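PDB 1R75: unknown protein from Leishmania major, which is of unknown function but folds as a compact, helix-free domain of two antiparallel beta sheets belonging to the DUF1935 family. Local coordinates for residues I45-E49 against A50-A54; D106-L110 against E111-F115. All coordinates share one frame; numbering follows the deposited sequence.

Contact 1 (I45-E49 against A50-A54) is a beta hairpin within one sheet, held mainly by paired backbone bonds and partly exposed at its turn. Contact 2 (D106-L110 against E111-F115) is a connection between sheets: its first strand belongs to the four-stranded sheet and its second to the five-stranded one. Apart from the turn's backbone bond, E111 N to R108 O, its direct polar links involve side chains. It also lies nearer the middle of the chain. Both use an acid-arginine pair, direct and short in contact 2, long and water-bridged in contact 1. The two meet where strands 52-57 and 112-117 run side by side, with A54 packed against M114.

Contact 1 (I45-E49 against A50-A54); sequences IADTE and ARRWA
D47 and R52 face each other as an antiparallel hydrogen-bonded pair, and the carboxylate of D47 also reaches into the turn. Its OD1 takes the backbone N-H of A50 at 2.8 Å, approached from above the carboxylate plane. With CG anti to the backbone N (chi1 -177°), D47 sends its carboxylate forward along the chain to meet this N-H. The side chains of D47 and R52 run side by side, their flat ends turned 67° apart. D47 OD2 stands 3.9 Å from R52 NH2 and well out of the guanidinium plane, a long salt bridge of charge alone; a water donating to D47 OD2 and accepting from R52 NH2 joins them. The methyl of A50 lies over the centre of the R52 guanidinium, 3.6 Å above its plane.

Behind these side chains, backbone bonds set the register. D47 N gives to R52 O at 2.8 Å, R52 N returns to D47 O, and I45 and A54 form a second reciprocal pair, with I45 N to A54 O at 2.7 Å. Between them, A46 CB touches W53 CD1 at 4.0 Å on the face away from D47. R51 and R52 both stand opposite D47, a G1 bulge, with R51 in a left-handed backbone conformation. Farther out, W53 meets R44 in a cation-pi contact and W123 edge to face, while R52 packs on M114 and E117. The acid thus ties down the turn through one oxygen, whereas the direct OD2-NH2 approach to R52 probably contributes charge attraction alone, and the water supplies the directed hydrogen bonds.

Contact 2 (D106-L110 against E111-F115); sequences DVRPL and ETQMF
E111 OE1 is gripped by two donors of R108, the backbone N and the guanidinium NH1. The NH1 bond, 2.7 Å long, is part of a salt bridge: it meets OE1 on the syn side, close to both the carboxylate and guanidinium planes. The R108 N bond to OE1, 2.9 Å, comes instead from above the carboxylate plane. E111 is extended, with CG anti to the backbone N (chi1 -158°), which lays it beside R108 pointing the same way; the two flat groups are turned 61° apart. Two donors on one oxygen would favour its negative charge and limit rotation of the carboxylate.

The backbone brings these partners together in a type II beta turn from R108 to E111, with L110 at its left-handed position. E111 N closes the turn on R108 O at 3.1 Å, and a water donates to L110 O and accepts from T112 OG1, which in turn accepts from T28 N.

Beyond the turn, Q113 bends at chi2 (-84°) and carries NE2 back to D106 O, a 3.2 Å bond nearly along the C=O axis. Q113 NE2 lies at the edge of the R108 guanidinium, near its plane, but as two donors NE2 and NH1 do not bond; a water accepts from R108 NH2 and, weakly, from Q113 NE2. On the buried side, V107 CG1 rests 3.5 Å from E111 O, and V107 CG2 is 4.2 Å from Q113 CG.

The connection passes from strand 100-107, paired with strand 62-71 through V107 and I64, to strand 112-117, paired with strand 52-57 through Q113 and F55. N57 ND2 bonds to V107 O across the same junction, while farther along F115 packs between the sheets, against F55, V68, F70 and C103.

Contact 1 (I45-E49 against A50-A54)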
loop_
_atom_site.group_PDB
_atom_site.type_symbol
_atom_site.label_atom_id
_atom_site.label_comp_id
_atom_site.label_asym_id
_atom_site.label_seq_id
_atom_site.Cartn_x
_atom_site.Cartn_y
_atom_site.Cartn_z
ATOM N N ILE A 45 0.086 -5.471 4.452
ATOM C CA ILE A 45 -0.071 -6.930 4.628
ATOM C C ILE A 45 1.187 -7.488 4.034
ATOM O O ILE A 45 1.416 -7.346 2.812
ATOM C CB ILE A 45 -1.275 -7.463 3.857
ATOM C CG1 ILE A 45 -2.532 -6.696 4.315
ATOM C CG2 ILE A 45 -1.414 -8.996 4.081
ATOM C CD1 ILE A 45 -3.510 -6.553 3.232
ATOM N N ALA A 46 2.027 -8.106 4.843
ATOM C CA ALA A 46 3.263 -8.665 4.371
ATOM C C ALA A 46 3.139 -10.165 4.325
ATOM O O ALA A 46 2.512 -10.766 5.184
ATOM C CB ALA A 46 4.414 -8.234 5.270
ATOM N N ASP A 47 3.638 -10.779 3.273
ATOM C CA ASP A 47 3.589 -12.234 3.184
ATOM C C ASP A 47 5.033 -12.734 3.021
ATOM O O ASP A 47 5.676 -12.494 1.989
ATOM C CB ASP A 47 2.644 -12.674 2.067
ATOM C CG ASP A 47 2.492 -14.202 1.984
ATOM O OD1 ASP A 47 3.532 -14.914 2.107
ATOM O OD2 ASP A 47 1.374 -14.782 1.811
ATOM N N THR A 48 5.591 -13.361 4.082
ATOM C CA THR A 48 6.998 -13.753 4.026
ATOM C C THR A 48 7.263 -14.920 3.065
ATOM O O THR A 48 8.305 -14.943 2.415
ATOM C CB THR A 48 7.576 -14.151 5.410
ATOM O OG1 THR A 48 6.994 -15.381 5.795
ATOM C CG2 THR A 48 7.192 -13.213 6.506
ATOM N N GLU A 49 6.358 -15.884 2.964
ATOM C CA GLU A 49 6.519 -17.008 1.993
ATOM C C GLU A 49 6.472 -16.521 0.558
ATOM O O GLU A 49 7.267 -16.946 -0.307
ATOM C CB GLU A 49 5.466 -18.134 2.238
ATOM C CG GLU A 49 5.287 -19.207 1.127
ATOM C CD GLU A 49 5.756 -20.644 1.497
ATOM O OE1 GLU A 49 6.891 -20.820 2.020
ATOM O OE2 GLU A 49 4.990 -21.627 1.247
ATOM N N ALA A 50 5.587 -15.583 0.269
ATOM C CA ALA A 50 5.471 -15.097 -1.119
ATOM C C ALA A 50 6.416 -13.915 -1.424
ATOM O O ALA A 50 6.550 -13.496 -2.569
ATOM C CB ALA A 50 4.019 -14.666 -1.342
ATOM N N ARG A 51 7.049 -13.392 -0.370
ATOM C CA ARG A 51 7.915 -12.214 -0.354
ATOM C C ARG A 51 7.215 -10.967 -0.994
ATOM O O ARG A 51 7.770 -10.300 -1.851
ATOM C CB ARG A 51 9.251 -12.498 -0.976
ATOM C CG ARG A 51 10.134 -13.365 -0.024
ATOM C CD ARG A 51 11.496 -13.836 -0.590
ATOM N NE ARG A 51 12.281 -12.832 -1.321
ATOM C CZ ARG A 51 12.600 -12.931 -2.625
ATOM N NH1 ARG A 51 12.153 -13.948 -3.374
ATOM N NH2 ARG A 51 13.338 -11.993 -3.212
ATOM N N ARG A 52 6.047 -10.695 -0.495
ATOM C CA ARG A 52 5.105 -9.774 -1.128
ATOM C C ARG A 52 4.469 -8.861 -0.117
ATOM O O ARG A 52 4.112 -9.267 1.012
ATOM C CB ARG A 52 4.053 -10.647 -1.719
ATOM C CG ARG A 52 3.029 -10.062 -2.513
ATOM C CD ARG A 52 2.290 -11.260 -3.282
ATOM N NE ARG A 52 1.393 -12.035 -2.406
ATOM C CZ ARG A 52 0.982 -13.276 -2.653
ATOM N NH1 ARG A 52 1.363 -13.945 -3.783
ATOM N NH2 ARG A 52 0.163 -13.848 -1.813
ATOM N N TRP A 53 4.252 -7.622 -0.537
ATOM C CA TRP A 53 3.476 -6.669 0.235
ATOM C C TRP A 53 2.256 -6.207 -0.523
ATOM O O TRP A 53 2.324 -6.010 -1.763
ATOM C CB TRP A 53 4.271 -5.440 0.462
ATOM C CG TRP A 53 5.393 -5.464 1.380
ATOM C CD1 TRP A 53 5.990 -6.516 1.999
ATOM C CD2 TRP A 53 6.105 -4.286 1.801
ATOM N NE1 TRP A 53 7.060 -6.071 2.781
ATOM C CE2 TRP A 53 7.163 -4.703 2.646
ATOM C CE3 TRP A 53 5.972 -2.925 1.512
ATOM C CZ2 TRP A 53 8.057 -3.767 3.236
ATOM C CZ3 TRP A 53 6.853 -1.992 2.151
ATOM C CH2 TRP A 53 7.871 -2.424 2.933
ATOM N N ALA A 54 1.211 -5.992 0.222
ATOM C CA ALA A 54 -0.008 -5.409 -0.209
ATOM C C ALA A 54 -0.507 -4.394 0.816
ATOM O O ALA A 54 -0.069 -4.406 1.952
ATOM C CB ALA A 54 -1.038 -6.471 -0.411
HETATM O O HOH W 1 1.075 -9.676 0.991
HETATM O O HOH W 2 -0.509 -13.237 1.128
#

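Contact 2 (D106-L110 against E111-F115)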
loop_
_atom_site.group_PDB
_atom_site.type_symbol
_atom_site.label_atom_id
_atom_site.label_comp_id
_atom_site.label_asym_id
_atom_site.label_seq_id
_atom_site.Cartn_x
_atom_site.Cartn_y
_atom_site.Cartn_z
ATOM N N ASP A 106 -2.344 4.005 -5.552
ATOM C CA ASP A 106 -3.553 4.480 -4.862
ATOM C C ASP A 106 -4.445 3.342 -4.422
ATOM O O ASP A 106 -4.606 2.413 -5.153
ATOM C CB ASP A 106 -4.328 5.383 -5.819
ATOM C CG ASP A 106 -3.526 6.575 -6.241
ATOM O OD1 ASP A 106 -2.827 7.180 -5.385
ATOM O OD2 ASP A 106 -3.505 6.993 -7.431
ATOM N N VAL A 107 -5.067 3.433 -3.239
ATOM C CA VAL A 107 -5.802 2.355 -2.700
ATOM C C VAL A 107 -7.230 2.896 -2.376
ATOM O O VAL A 107 -7.407 3.766 -1.499
ATOM C CB VAL A 107 -5.204 1.826 -1.426
ATOM C CG1 VAL A 107 -5.890 0.540 -0.984
ATOM C CG2 VAL A 107 -3.717 1.637 -1.560
ATOM N N ARG A 108 -8.206 2.416 -3.137
ATOM C CA ARG A 108 -9.570 2.894 -3.012
ATOM C C ARG A 108 -10.201 2.297 -1.774
ATOM O O ARG A 108 -9.707 1.295 -1.186
ATOM C CB ARG A 108 -10.384 2.550 -4.264
ATOM C CG ARG A 108 -9.896 3.321 -5.471
ATOM C CD ARG A 108 -10.441 2.784 -6.778
ATOM N NE ARG A 108 -9.537 3.012 -7.921
ATOM C CZ ARG A 108 -8.260 2.514 -8.083
ATOM N NH1 ARG A 108 -7.638 1.731 -7.174
ATOM N NH2 ARG A 108 -7.580 2.849 -9.182
ATOM N N PRO A 109 -11.328 2.864 -1.355
ATOM C CA PRO A 109 -12.035 2.338 -0.177
ATOM C C PRO A 109 -12.295 0.830 -0.200
ATOM O O PRO A 109 -12.857 0.369 -1.195
ATOM C CB PRO A 109 -13.365 3.146 -0.197
ATOM C CG PRO A 109 -13.063 4.371 -0.883
ATOM C CD PRO A 109 -12.012 4.031 -1.924
ATOM N N LEU A 110 -11.935 0.142 0.870
ATOM C CA LEU A 110 -12.076 -1.319 1.123
ATOM C C LEU A 110 -11.307 -2.227 0.149
ATOM O O LEU A 110 -11.517 -3.433 0.109
ATOM C CB LEU A 110 -13.599 -1.726 1.170
ATOM C CG LEU A 110 -14.376 -0.812 2.126
ATOM C CD1 LEU A 110 -15.916 -1.155 2.107
ATOM C CD2 LEU A 110 -13.834 -0.857 3.488
ATOM N N GLU A 111 -10.430 -1.621 -0.651
ATOM C CA GLU A 111 -9.673 -2.311 -1.620
ATOM C C GLU A 111 -8.392 -2.831 -1.068
ATOM O O GLU A 111 -7.809 -2.243 -0.181
ATOM C CB GLU A 111 -9.355 -1.334 -2.742
ATOM C CG GLU A 111 -9.023 -1.864 -4.080
ATOM C CD GLU A 111 -8.929 -0.713 -5.105
ATOM O OE1 GLU A 111 -8.014 0.168 -4.960
ATOM O OE2 GLU A 111 -9.814 -0.669 -6.041
ATOM N N THR A 112 -7.928 -3.941 -1.632
ATOM C CA THR A 112 -6.555 -4.448 -1.465
ATOM C C THR A 112 -5.743 -4.179 -2.759
ATOM O O THR A 112 -6.224 -4.523 -3.848
ATOM C CB THR A 112 -6.568 -5.961 -1.176
ATOM O OG1 THR A 112 -7.330 -6.246 0.015
ATOM C CG2 THR A 112 -5.206 -6.508 -0.745
ATOM N N GLN A 113 -4.601 -3.499 -2.676
ATOM C CA GLN A 113 -3.668 -3.317 -3.774
ATOM C C GLN A 113 -2.395 -4.107 -3.488
ATOM O O GLN A 113 -1.694 -3.807 -2.519
ATOM C CB GLN A 113 -3.392 -1.802 -4.017
ATOM C CG GLN A 113 -4.558 -1.117 -4.637
ATOM C CD GLN A 113 -4.549 -1.297 -6.188
ATOM O OE1 GLN A 113 -4.128 -2.320 -6.699
ATOM N NE2 GLN A 113 -4.944 -0.290 -6.894
ATOM N N MET A 114 -2.015 -5.043 -4.386
ATOM C CA MET A 114 -0.645 -5.595 -4.416
ATOM C C MET A 114 0.336 -4.432 -4.714
ATOM O O MET A 114 0.060 -3.544 -5.501
ATOM C CB MET A 114 -0.552 -6.671 -5.527
ATOM C CG MET A 114 -1.428 -7.845 -5.230
ATOM S SD MET A 114 -0.794 -8.712 -3.685
ATOM C CE MET A 114 -2.241 -8.708 -3.210
ATOM N N PHE A 115 1.459 -4.447 -4.017
ATOM C CA PHE A 115 2.403 -3.389 -4.060
ATOM C C PHE A 115 3.727 -3.794 -4.637
ATOM O O PHE A 115 4.147 -3.312 -5.768
ATOM C CB PHE A 115 2.494 -2.835 -2.647
ATOM C CG PHE A 115 3.288 -1.552 -2.557
ATOM C CD1 PHE A 115 2.964 -0.488 -3.353
ATOM C CD2 PHE A 115 4.375 -1.415 -1.628
ATOM C CE1 PHE A 115 3.676 0.726 -3.254
ATOM C CE2 PHE A 115 5.110 -0.231 -1.601
ATOM C CZ PHE A 115 4.722 0.837 -2.393
HETATM O O HOH W 3 -4.842 1.648 -9.047
HETATM O O HOH W 4 -10.166 -5.795 -0.060
#